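Local structure of erythromycin C-12 hydroxylase (Saccharopolyspora erythraea, 2JJP) at residues A[35-40]-A[52-57]; A[95-100]-A[222-227]; A[167-172]-A[184-189]. The protein hydroxylates the macrolactone ring of erythromycin D at C-12 to give erythromycin C, a heme-dependent monooxygenase step of erythromycin biosynthesis. The protein carries 2 engineered substitutions. One frame throughout, in Å; residues are numbered along the deposited sequence.

None of the three contacts touches another or is fully buried, and each joins different elements. Interaction 1 ties the C-terminal end of helix 27-40 to the turn between strand 51-53 and helix 56-64; partly buried, it combines a side chain-to-backbone grip with packing on an aromatic ring. Interaction 2, also partly buried, sets helix 94-105 against the loop before helix 228-259 through leucine and arginine side chains, while the same helix holds a heme propionate. Interaction 3, almost wholly aliphatic, joins helix 164-170 to helix 181-206; it is a surface contact by exposure, though its centre lies closer to the middle of the chain. Along the chain it is nested within the loop that interaction 2 closes.

Interaction 1: residues A[35-40]-A[52-57]; sequences GTMREK and HVFRHA
R55 reaches across to the backbone of R38 and supplies the polar part of the contact. Its guanidinium presents one side, NE and NH2, to a single acceptor: R55 NE lies 2.9 Å and R55 NH2 3.0 Å from R38 O. The oxygen sits at the guanidinium edge, nearly in its plane, and the N-H...acceptor angles of 146° and 139° are bent, as expected when two donors share one atom. The chain of R55 is extended from CG to NE, which carries the group to the last turn of the helix. Two bonds to one oxygen probably restrain the swing of the guanidinium within its plane.

Most of the remaining contact is apolar. M37 lays its CB over one face of the F54 ring, a CH-pi contact 4.1 Å from M37 CB to the ring centroid, and M37 CE reaches F54 CE1 at 4.1 Å. The aliphatic stems of the two arginines meet at R38 CG and R55 CG, 3.8 Å apart.

W33 and W315 also pack against the F54 ring, and S318 bonds both R38 NH1 and F54 O. The contact thus seats the end of helix 27-40 beside the mixed sheet, just where strand 51-53 gives way to helix 56-64.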
loop_
_atom_site.group_PDB
_atom_site.type_symbol
_atom_site.label_atom_id
_atom_site.label_comp_id
_atom_site.label_asym_id
_atom_site.label_seq_id
_atom_site.Cartn_x
_atom_site.Cartn_y
_atom_site.Cartn_z
ATOM N N GLY A 35 14.138 -2.941 16.408
ATOM C CA GLY A 35 14.143 -2.552 17.803
ATOM C C GLY A 35 15.492 -2.089 18.345
ATOM O O GLY A 35 15.564 -1.106 19.139
ATOM N N THR A 36 16.521 -2.847 17.971
ATOM C CA THR A 36 17.916 -2.583 18.353
ATOM C C THR A 36 18.481 -1.353 17.648
ATOM O O THR A 36 19.188 -0.549 18.269
ATOM C CB THR A 36 18.809 -3.794 18.014
ATOM O OG1 THR A 36 18.321 -4.945 18.715
ATOM C CG2 THR A 36 20.259 -3.537 18.427
ATOM N N MET A 37 18.148 -1.190 16.370
ATOM C CA MET A 37 18.509 0.036 15.655
ATOM C C MET A 37 17.852 1.292 16.212
ATOM O O MET A 37 18.524 2.301 16.387
ATOM C CB MET A 37 18.229 -0.102 14.156
ATOM C CG MET A 37 18.910 -1.242 13.572
ATOM S SD MET A 37 20.736 -1.101 13.672
ATOM C CE MET A 37 21.076 -0.236 12.151
ATOM N N ARG A 38 16.550 1.227 16.497
ATOM C CA ARG A 38 15.807 2.302 17.190
ATOM C C ARG A 38 16.590 2.780 18.453
ATOM O O ARG A 38 16.683 3.960 18.750
ATOM C CB ARG A 38 14.404 1.775 17.582
ATOM C CG ARG A 38 13.224 2.731 17.329
ATOM C CD ARG A 38 11.873 2.082 16.997
ATOM N NE ARG A 38 11.560 0.961 17.858
ATOM C CZ ARG A 38 11.361 -0.312 17.437
ATOM N NH1 ARG A 38 11.428 -0.641 16.167
ATOM N NH2 ARG A 38 11.100 -1.284 18.300
ATOM N N GLU A 39 17.151 1.812 19.163
ATOM C CA GLU A 39 17.911 1.979 20.396
ATOM C C GLU A 39 19.316 2.526 20.125
ATOM O O GLU A 39 19.689 3.581 20.659
ATOM C CB GLU A 39 18.047 0.573 21.015
ATOM C CG GLU A 39 18.826 0.560 22.314
ATOM C CD GLU A 39 17.929 0.821 23.488
ATOM O OE1 GLU A 39 17.111 1.746 23.381
ATOM O OE2 GLU A 39 18.023 0.092 24.501
ATOM N N LYS A 40 20.070 1.843 19.244
ATOM C CA LYS A 40 21.524 2.042 19.148
ATOM C C LYS A 40 22.012 2.839 17.934
ATOM O O LYS A 40 23.071 3.489 17.995
ATOM C CB LYS A 40 22.257 0.684 19.233
ATOM C CG LYS A 40 21.985 -0.083 20.547
ATOM C CD LYS A 40 22.857 -1.344 20.715
ATOM C CE LYS A 40 22.311 -2.218 21.874
ATOM N NZ LYS A 40 23.376 -2.587 22.870
ATOM N N HIS A 52 18.798 5.180 6.501
ATOM C CA HIS A 52 17.608 4.611 7.113
ATOM C C HIS A 52 17.236 5.261 8.452
ATOM O O HIS A 52 18.077 5.479 9.309
ATOM C CB HIS A 52 17.733 3.083 7.295
ATOM C CG HIS A 52 18.118 2.336 6.048
ATOM N ND1 HIS A 52 17.229 1.553 5.333
ATOM C CD2 HIS A 52 19.298 2.236 5.407
ATOM C CE1 HIS A 52 17.850 1.000 4.314
ATOM N NE2 HIS A 52 19.110 1.384 4.338
ATOM N N VAL A 53 15.945 5.500 8.605
ATOM C CA VAL A 53 15.371 6.237 9.703
ATOM C C VAL A 53 14.299 5.377 10.387
ATOM O O VAL A 53 13.316 4.953 9.754
ATOM C CB VAL A 53 14.771 7.521 9.191
ATOM C CG1 VAL A 53 14.109 8.228 10.296
ATOM C CG2 VAL A 53 15.909 8.382 8.453
ATOM N N PHE A 54 14.513 5.153 11.682
ATOM C CA PHE A 54 13.827 4.087 12.439
ATOM C C PHE A 54 12.883 4.545 13.525
ATOM O O PHE A 54 11.891 3.881 13.794
ATOM C CB PHE A 54 14.887 3.120 13.025
ATOM C CG PHE A 54 15.724 2.442 11.959
ATOM C CD1 PHE A 54 17.113 2.641 11.898
ATOM C CD2 PHE A 54 15.141 1.533 11.075
ATOM C CE1 PHE A 54 17.892 1.992 10.963
ATOM C CE2 PHE A 54 15.914 0.903 10.058
ATOM C CZ PHE A 54 17.287 1.131 10.021
ATOM N N ARG A 55 13.155 5.710 14.124
ATOM C CA ARG A 55 12.252 6.251 15.161
ATOM C C ARG A 55 11.046 6.956 14.604
ATOM O O ARG A 55 11.111 7.546 13.531
ATOM C CB ARG A 55 12.983 7.174 16.131
ATOM C CG ARG A 55 13.980 6.437 17.002
ATOM C CD ARG A 55 14.802 7.430 17.782
ATOM N NE ARG A 55 15.773 6.713 18.583
ATOM C CZ ARG A 55 16.758 7.291 19.261
ATOM N NH1 ARG A 55 16.911 8.610 19.234
ATOM N NH2 ARG A 55 17.589 6.541 19.970
ATOM N N HIS A 56 9.952 6.897 15.366
ATOM C CA HIS A 56 8.683 7.505 15.017
ATOM C C HIS A 56 8.768 9.013 14.723
ATOM O O HIS A 56 8.321 9.480 13.675
ATOM C CB HIS A 56 7.644 7.255 16.124
ATOM C CG HIS A 56 6.274 7.690 15.732
ATOM N ND1 HIS A 56 5.706 8.865 16.182
ATOM C CD2 HIS A 56 5.375 7.136 14.888
ATOM C CE1 HIS A 56 4.503 8.995 15.654
ATOM N NE2 HIS A 56 4.288 7.974 14.847
ATOM N N ALA A 57 9.361 9.772 15.634
ATOM C CA ALA A 57 9.450 11.213 15.472
ATOM C C ALA A 57 10.354 11.617 14.286
ATOM O O ALA A 57 10.124 12.639 13.658
ATOM C CB ALA A 57 9.931 11.804 16.712
#

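Interaction 2: residues A[95-100]-A[222-227]; sequences HRALRK and DGRALD. With HEM (protoporphyrin IX containing Fe), chain B.
L98 carries most of the apolar part of this contact with a single methyl, CD1, which meets both R224 and L226. L98 CD1 lies 3.8 Å from L226 CD2, the two leucine side chains crossing at about a right angle. The same methyl sits over one face of the R224 guanidinium, 3.5 Å from R224 NH2. A97 adds a looser touch, its CB 4.3 Å from R224 CG.

No hydrogen bond crosses between the segments. R224 NH1 instead donates to A225 O in its own loop at 3.1 Å, from above the carbonyl plane, and forms a salt bridge with E230 near the start of helix 228-259. The bend at chi2 (56°) helps turn one guanidinium face to L98 CD1, where these bonds probably help keep it.

Heme bonds lie on another side of the helix. H95 NE2 donates to heme O2D at 2.7 Å with an angle of 164°, and R99 NH1 bonds the same oxygen. R99 NH2 also bonds F352 O. H95 and R99, one turn apart, thus share one propionate oxygen, and R293 and H351 also bond the heme; basic residues holding the heme carboxylates are a feature of the cytochrome P450 heme site.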
loop_
_atom_site.group_PDB
_atom_site.type_symbol
_atom_site.label_atom_id
_atom_site.label_comp_id
_atom_site.label_asym_id
_atom_site.label_seq_id
_atom_site.Cartn_x
_atom_site.Cartn_y
_atom_site.Cartn_z
ATOM N N HIS A 95 3.189 19.475 -7.128
ATOM C CA HIS A 95 2.407 18.489 -6.364
ATOM C C HIS A 95 1.082 19.062 -5.892
ATOM O O HIS A 95 0.053 18.407 -5.976
ATOM C CB HIS A 95 3.144 17.993 -5.126
ATOM C CG HIS A 95 2.323 17.059 -4.297
ATOM N ND1 HIS A 95 1.707 17.445 -3.120
ATOM C CD2 HIS A 95 1.950 15.775 -4.513
ATOM C CE1 HIS A 95 1.044 16.418 -2.619
ATOM N NE2 HIS A 95 1.165 15.396 -3.447
ATOM N N ARG A 96 1.104 20.288 -5.404
ATOM C CA ARG A 96 -0.077 20.886 -4.822
ATOM C C ARG A 96 -1.193 21.042 -5.847
ATOM O O ARG A 96 -2.346 20.708 -5.562
ATOM C CB ARG A 96 0.269 22.236 -4.216
ATOM C CG ARG A 96 -0.583 22.597 -3.029
ATOM C CD ARG A 96 -1.494 23.740 -3.331
ATOM N NE ARG A 96 -1.482 24.700 -2.230
ATOM C CZ ARG A 96 -0.545 25.631 -2.039
ATOM N NH1 ARG A 96 0.481 25.742 -2.885
ATOM N NH2 ARG A 96 -0.640 26.466 -0.998
ATOM N N ALA A 97 -0.835 21.539 -7.036
ATOM C CA ALA A 97 -1.790 21.792 -8.111
ATOM C C ALA A 97 -2.286 20.469 -8.709
ATOM O O ALA A 97 -3.460 20.340 -9.082
ATOM C CB ALA A 97 -1.153 22.646 -9.177
ATOM N N LEU A 98 -1.380 19.503 -8.804
ATOM C CA LEU A 98 -1.704 18.170 -9.315
ATOM C C LEU A 98 -2.675 17.503 -8.353
ATOM O O LEU A 98 -3.718 17.026 -8.769
ATOM C CB LEU A 98 -0.446 17.322 -9.436
ATOM C CG LEU A 98 -0.433 16.280 -10.563
ATOM C CD1 LEU A 98 -0.785 16.902 -11.935
ATOM C CD2 LEU A 98 0.939 15.653 -10.617
ATOM N N ARG A 99 -2.334 17.505 -7.068
ATOM C CA ARG A 99 -3.190 16.901 -6.060
ATOM C C ARG A 99 -4.583 17.485 -6.095
ATOM O O ARG A 99 -5.573 16.750 -6.023
ATOM C CB ARG A 99 -2.612 17.033 -4.660
ATOM C CG ARG A 99 -3.527 16.481 -3.578
ATOM C CD ARG A 99 -2.964 15.213 -3.045
ATOM N NE ARG A 99 -3.813 14.601 -2.022
ATOM C CZ ARG A 99 -3.391 13.654 -1.174
ATOM N NH1 ARG A 99 -2.137 13.270 -1.235
ATOM N NH2 ARG A 99 -4.216 13.112 -0.266
ATOM N N LYS A 100 -4.670 18.803 -6.216
ATOM C CA LYS A 100 -5.978 19.445 -6.325
ATOM C C LYS A 100 -6.765 18.931 -7.519
ATOM O O LYS A 100 -7.931 18.702 -7.399
ATOM C CB LYS A 100 -5.838 20.962 -6.390
ATOM C CG LYS A 100 -6.338 21.670 -5.146
ATOM C CD LYS A 100 -5.456 22.906 -4.861
ATOM C CE LYS A 100 -6.263 24.154 -4.449
ATOM N NZ LYS A 100 -7.000 24.066 -3.140
ATOM N N ASP A 222 -7.991 25.821 -11.128
ATOM C CA ASP A 222 -7.174 27.006 -11.435
ATOM C C ASP A 222 -6.385 26.835 -12.723
ATOM O O ASP A 222 -5.147 26.978 -12.750
ATOM C CB ASP A 222 -6.279 27.322 -10.243
ATOM C CG ASP A 222 -7.004 27.114 -8.914
ATOM O OD1 ASP A 222 -8.266 27.011 -8.956
ATOM O OD2 ASP A 222 -6.327 27.036 -7.843
ATOM N N GLY A 223 -7.120 26.472 -13.778
ATOM C CA GLY A 223 -6.587 26.413 -15.147
ATOM C C GLY A 223 -5.769 25.191 -15.441
ATOM O O GLY A 223 -5.373 24.963 -16.577
ATOM N N ARG A 224 -5.503 24.414 -14.396
ATOM C CA ARG A 224 -4.624 23.275 -14.494
ATOM C C ARG A 224 -5.499 22.065 -14.814
ATOM O O ARG A 224 -6.415 21.715 -14.081
ATOM C CB ARG A 224 -3.771 23.137 -13.209
ATOM C CG ARG A 224 -2.856 21.906 -13.092
ATOM C CD ARG A 224 -1.861 21.763 -14.262
ATOM N NE ARG A 224 -0.666 21.007 -13.881
ATOM C CZ ARG A 224 -0.275 19.847 -14.428
ATOM N NH1 ARG A 224 -0.984 19.271 -15.405
ATOM N NH2 ARG A 224 0.838 19.259 -13.991
ATOM N N ALA A 225 -5.202 21.459 -15.968
ATOM C CA ALA A 225 -5.882 20.294 -16.428
ATOM C C ALA A 225 -4.829 19.226 -16.733
ATOM O O ALA A 225 -3.677 19.540 -17.004
ATOM C CB ALA A 225 -6.697 20.621 -17.645
ATOM N N LEU A 226 -5.233 17.968 -16.671
ATOM C CA LEU A 226 -4.341 16.851 -17.008
ATOM C C LEU A 226 -4.292 16.565 -18.515
ATOM O O LEU A 226 -5.335 16.382 -19.098
ATOM C CB LEU A 226 -4.849 15.584 -16.284
ATOM C CG LEU A 226 -4.744 15.433 -14.770
ATOM C CD1 LEU A 226 -5.467 14.166 -14.305
ATOM C CD2 LEU A 226 -3.284 15.442 -14.345
ATOM N N ASP A 227 -3.114 16.489 -19.152
ATOM C CA ASP A 227 -3.065 15.982 -20.536
ATOM C C ASP A 227 -3.207 14.481 -20.542
ATOM O O ASP A 227 -3.252 13.866 -19.476
ATOM C CB ASP A 227 -1.793 16.391 -21.274
ATOM C CG ASP A 227 -0.541 15.940 -20.565
ATOM O OD1 ASP A 227 -0.525 14.785 -20.087
ATOM O OD2 ASP A 227 0.412 16.732 -20.480
HETATM C CHA HEM B . 0.144 7.444 -1.172
HETATM C CHB HEM B . -0.221 3.509 1.578
HETATM C CHC HEM B . -4.227 2.030 -0.812
HETATM C CHD HEM B . -3.412 5.635 -3.936
HETATM C C1A HEM B . 0.365 6.524 -0.197
HETATM C C2A HEM B . 1.443 6.593 0.765
HETATM C C3A HEM B . 1.331 5.497 1.542
HETATM C C4A HEM B . 0.218 4.702 1.054
HETATM C CMA HEM B . 2.223 5.056 2.706
HETATM C CAA HEM B . 2.459 7.782 0.839
HETATM C CBA HEM B . 3.631 7.475 -0.122
HETATM C CGA HEM B . 4.760 8.484 0.124
HETATM O O1A HEM B . 4.681 9.370 1.009
HETATM O O2A HEM B . 5.800 8.406 -0.563
HETATM C C1B HEM B . -1.355 2.812 1.183
HETATM C C2B HEM B . -1.826 1.631 1.815
HETATM C C3B HEM B . -2.931 1.196 1.158
HETATM C C4B HEM B . -3.186 2.110 0.086
HETATM C CMB HEM B . -1.133 1.069 3.067
HETATM C CAB HEM B . -3.862 -0.006 1.440
HETATM C CBB HEM B . -3.578 -0.860 2.397
HETATM C C1C HEM B . -4.351 2.869 -1.898
HETATM C C2C HEM B . -5.349 2.801 -2.964
HETATM C C3C HEM B . -5.105 3.816 -3.793
HETATM C C4C HEM B . -3.960 4.542 -3.288
HETATM C CMC HEM B . -6.499 1.766 -3.081
HETATM C CAC HEM B . -5.858 4.245 -5.081
HETATM C CBC HEM B . -6.751 3.470 -5.715
HETATM C C1D HEM B . -2.430 6.493 -3.491
HETATM C C2D HEM B . -2.064 7.740 -4.114
HETATM C C3D HEM B . -0.946 8.328 -3.235
HETATM C C4D HEM B . -0.738 7.326 -2.220
HETATM C CMD HEM B . -2.712 8.273 -5.415
HETATM C CAD HEM B . -0.057 9.601 -3.368
HETATM C CBD HEM B . -0.753 10.915 -3.103
HETATM C CGD HEM B . 0.162 12.077 -3.293
HETATM O O1D HEM B . 1.336 11.879 -3.712
HETATM O O2D HEM B . -0.312 13.212 -3.001
HETATM N NA HEM B . -0.369 5.372 0.003
HETATM N NB HEM B . -2.231 3.106 0.141
HETATM N NC HEM B . -3.510 3.936 -2.121
HETATM N ND HEM B . -1.625 6.285 -2.388
HETATM FE FE HEM B . -1.917 4.718 -1.102
#

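Interaction 3: residues A[167-172]-A[184-189]; sequences GALVDI and ERIADV
R185 is the first residue of 184-189 to meet the other segment, and it does so with the base of its side chain. R185 CB lies 3.8 Å from I172 CD1, and that methyl also rests 3.6 Å from R185 O. I172 CG1 lies against R185 CB as well, the two side chains running in opposite senses. From just beyond the end of helix 164-170, chi1 of -150° carries I172 CG1 toward helix 181-206, and the bend at chi2 (85°) sets CD1 against it.

I186 follows with its CD1, which comes in across the I172 side chain to 3.7 Å from I172 CD1. The same I186 CD1 also touches L169 CD2 more loosely, at 4.2 Å, and so sits beside both aliphatic partners. The side chain of L169 is about 6 Å from the bound azole ligand, consistent with a place near the pocket edge.

V189, one turn on from R185, closes the row. Its CG1 packs 3.7 Å from L169 CD2, while CG2 faces A168 CB at 4.3 Å; the two branches are thereby shared between neighbouring residues of the opposing helix.

No hydrogen bond or salt bridge joins the segments, and aliphatic groups do nearly all the touching. Cohesion therefore comes from dispersion and apolar burial, with no directional bond between the segments; the fit of the methyl groups probably sets their alignment.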
loop_
_atom_site.group_PDB
_atom_site.type_symbol
_atom_site.label_atom_id
_atom_site.label_comp_id
_atom_site.label_asym_id
_atom_site.label_seq_id
_atom_site.Cartn_x
_atom_site.Cartn_y
_atom_site.Cartn_z
ATOM N N GLY A 167 3.134 -8.362 -9.880
ATOM C CA GLY A 167 4.108 -9.272 -9.284
ATOM C C GLY A 167 5.508 -9.057 -9.837
ATOM O O GLY A 167 6.462 -8.980 -9.076
ATOM N N ALA A 168 5.626 -8.946 -11.160
ATOM C CA ALA A 168 6.886 -8.570 -11.815
ATOM C C ALA A 168 7.430 -7.260 -11.269
ATOM O O ALA A 168 8.627 -7.105 -11.096
ATOM C CB ALA A 168 6.696 -8.460 -13.327
ATOM N N LEU A 169 6.532 -6.318 -11.010
ATOM C CA LEU A 169 6.894 -5.009 -10.490
ATOM C C LEU A 169 7.537 -5.133 -9.104
ATOM O O LEU A 169 8.614 -4.591 -8.885
ATOM C CB LEU A 169 5.650 -4.101 -10.465
ATOM C CG LEU A 169 5.696 -2.572 -10.612
ATOM C CD1 LEU A 169 6.230 -1.884 -9.333
ATOM C CD2 LEU A 169 6.463 -2.117 -11.857
ATOM N N VAL A 170 6.881 -5.864 -8.195
ATOM C CA VAL A 170 7.326 -6.047 -6.796
ATOM C C VAL A 170 8.465 -7.061 -6.699
ATOM O O VAL A 170 9.209 -7.105 -5.712
ATOM C CB VAL A 170 6.129 -6.441 -5.866
ATOM C CG1 VAL A 170 6.553 -7.380 -4.754
ATOM C CG2 VAL A 170 5.451 -5.190 -5.298
ATOM N N ASP A 171 8.600 -7.859 -7.752
ATOM C CA ASP A 171 9.653 -8.853 -7.831
ATOM C C ASP A 171 10.847 -8.362 -8.654
ATOM O O ASP A 171 11.682 -9.162 -9.098
ATOM C CB ASP A 171 9.104 -10.144 -8.416
ATOM C CG ASP A 171 9.954 -11.320 -8.071
ATOM O OD1 ASP A 171 9.888 -11.771 -6.901
ATOM O OD2 ASP A 171 10.706 -11.778 -8.965
ATOM N N ILE A 172 10.937 -7.043 -8.825
ATOM C CA ILE A 172 11.937 -6.448 -9.700
ATOM C C ILE A 172 13.345 -6.864 -9.290
ATOM O O ILE A 172 13.656 -6.984 -8.099
ATOM C CB ILE A 172 11.788 -4.898 -9.809
ATOM C CG1 ILE A 172 12.267 -4.387 -11.173
ATOM C CG2 ILE A 172 12.470 -4.170 -8.650
ATOM C CD1 ILE A 172 11.206 -4.459 -12.252
ATOM N N GLU A 184 14.827 1.655 -15.586
ATOM C CA GLU A 184 14.458 1.056 -16.854
ATOM C C GLU A 184 13.647 -0.213 -16.668
ATOM O O GLU A 184 12.698 -0.441 -17.410
ATOM C CB GLU A 184 15.692 0.767 -17.736
ATOM C CG GLU A 184 15.277 0.540 -19.223
ATOM C CD GLU A 184 16.454 0.327 -20.200
ATOM O OE1 GLU A 184 17.405 -0.398 -19.846
ATOM O OE2 GLU A 184 16.399 0.870 -21.327
ATOM N N ARG A 185 14.026 -1.024 -15.686
ATOM C CA ARG A 185 13.280 -2.243 -15.386
ATOM C C ARG A 185 11.819 -1.991 -14.987
ATOM O O ARG A 185 10.921 -2.733 -15.406
ATOM C CB ARG A 185 14.015 -3.093 -14.337
ATOM C CG ARG A 185 15.217 -3.856 -14.856
ATOM C CD ARG A 185 14.844 -4.762 -16.052
ATOM N NE ARG A 185 13.776 -5.735 -15.787
ATOM C CZ ARG A 185 13.981 -6.987 -15.391
ATOM N NH1 ARG A 185 15.218 -7.427 -15.191
ATOM N NH2 ARG A 185 12.946 -7.788 -15.170
ATOM N N ILE A 186 11.613 -0.952 -14.161
ATOM C CA ILE A 186 10.283 -0.388 -13.867
ATOM C C ILE A 186 9.542 0.111 -15.096
ATOM O O ILE A 186 8.399 -0.277 -15.325
ATOM C CB ILE A 186 10.349 0.809 -12.858
ATOM C CG1 ILE A 186 10.893 0.372 -11.488
ATOM C CG2 ILE A 186 8.969 1.516 -12.754
ATOM C CD1 ILE A 186 10.456 -1.001 -11.050
ATOM N N ALA A 187 10.172 0.984 -15.874
ATOM C CA ALA A 187 9.535 1.492 -17.089
ATOM C C ALA A 187 9.184 0.327 -18.034
ATOM O O ALA A 187 8.104 0.298 -18.585
ATOM C CB ALA A 187 10.413 2.535 -17.793
ATOM N N ASP A 188 10.049 -0.674 -18.126
ATOM C CA ASP A 188 9.752 -1.854 -18.933
ATOM C C ASP A 188 8.411 -2.519 -18.642
ATOM O O ASP A 188 7.696 -2.864 -19.568
ATOM C CB ASP A 188 10.862 -2.865 -18.766
ATOM C CG ASP A 188 10.743 -4.025 -19.738
ATOM O OD1 ASP A 188 10.725 -5.167 -19.225
ATOM O OD2 ASP A 188 10.628 -3.783 -20.977
ATOM N N VAL A 189 8.075 -2.684 -17.359
ATOM C CA VAL A 189 6.792 -3.234 -16.907
ATOM C C VAL A 189 5.565 -2.280 -17.132
ATOM O O VAL A 189 4.525 -2.692 -17.659
ATOM C CB VAL A 189 6.873 -3.624 -15.406
ATOM C CG1 VAL A 189 5.502 -4.077 -14.887
ATOM C CG2 VAL A 189 7.913 -4.732 -15.158
#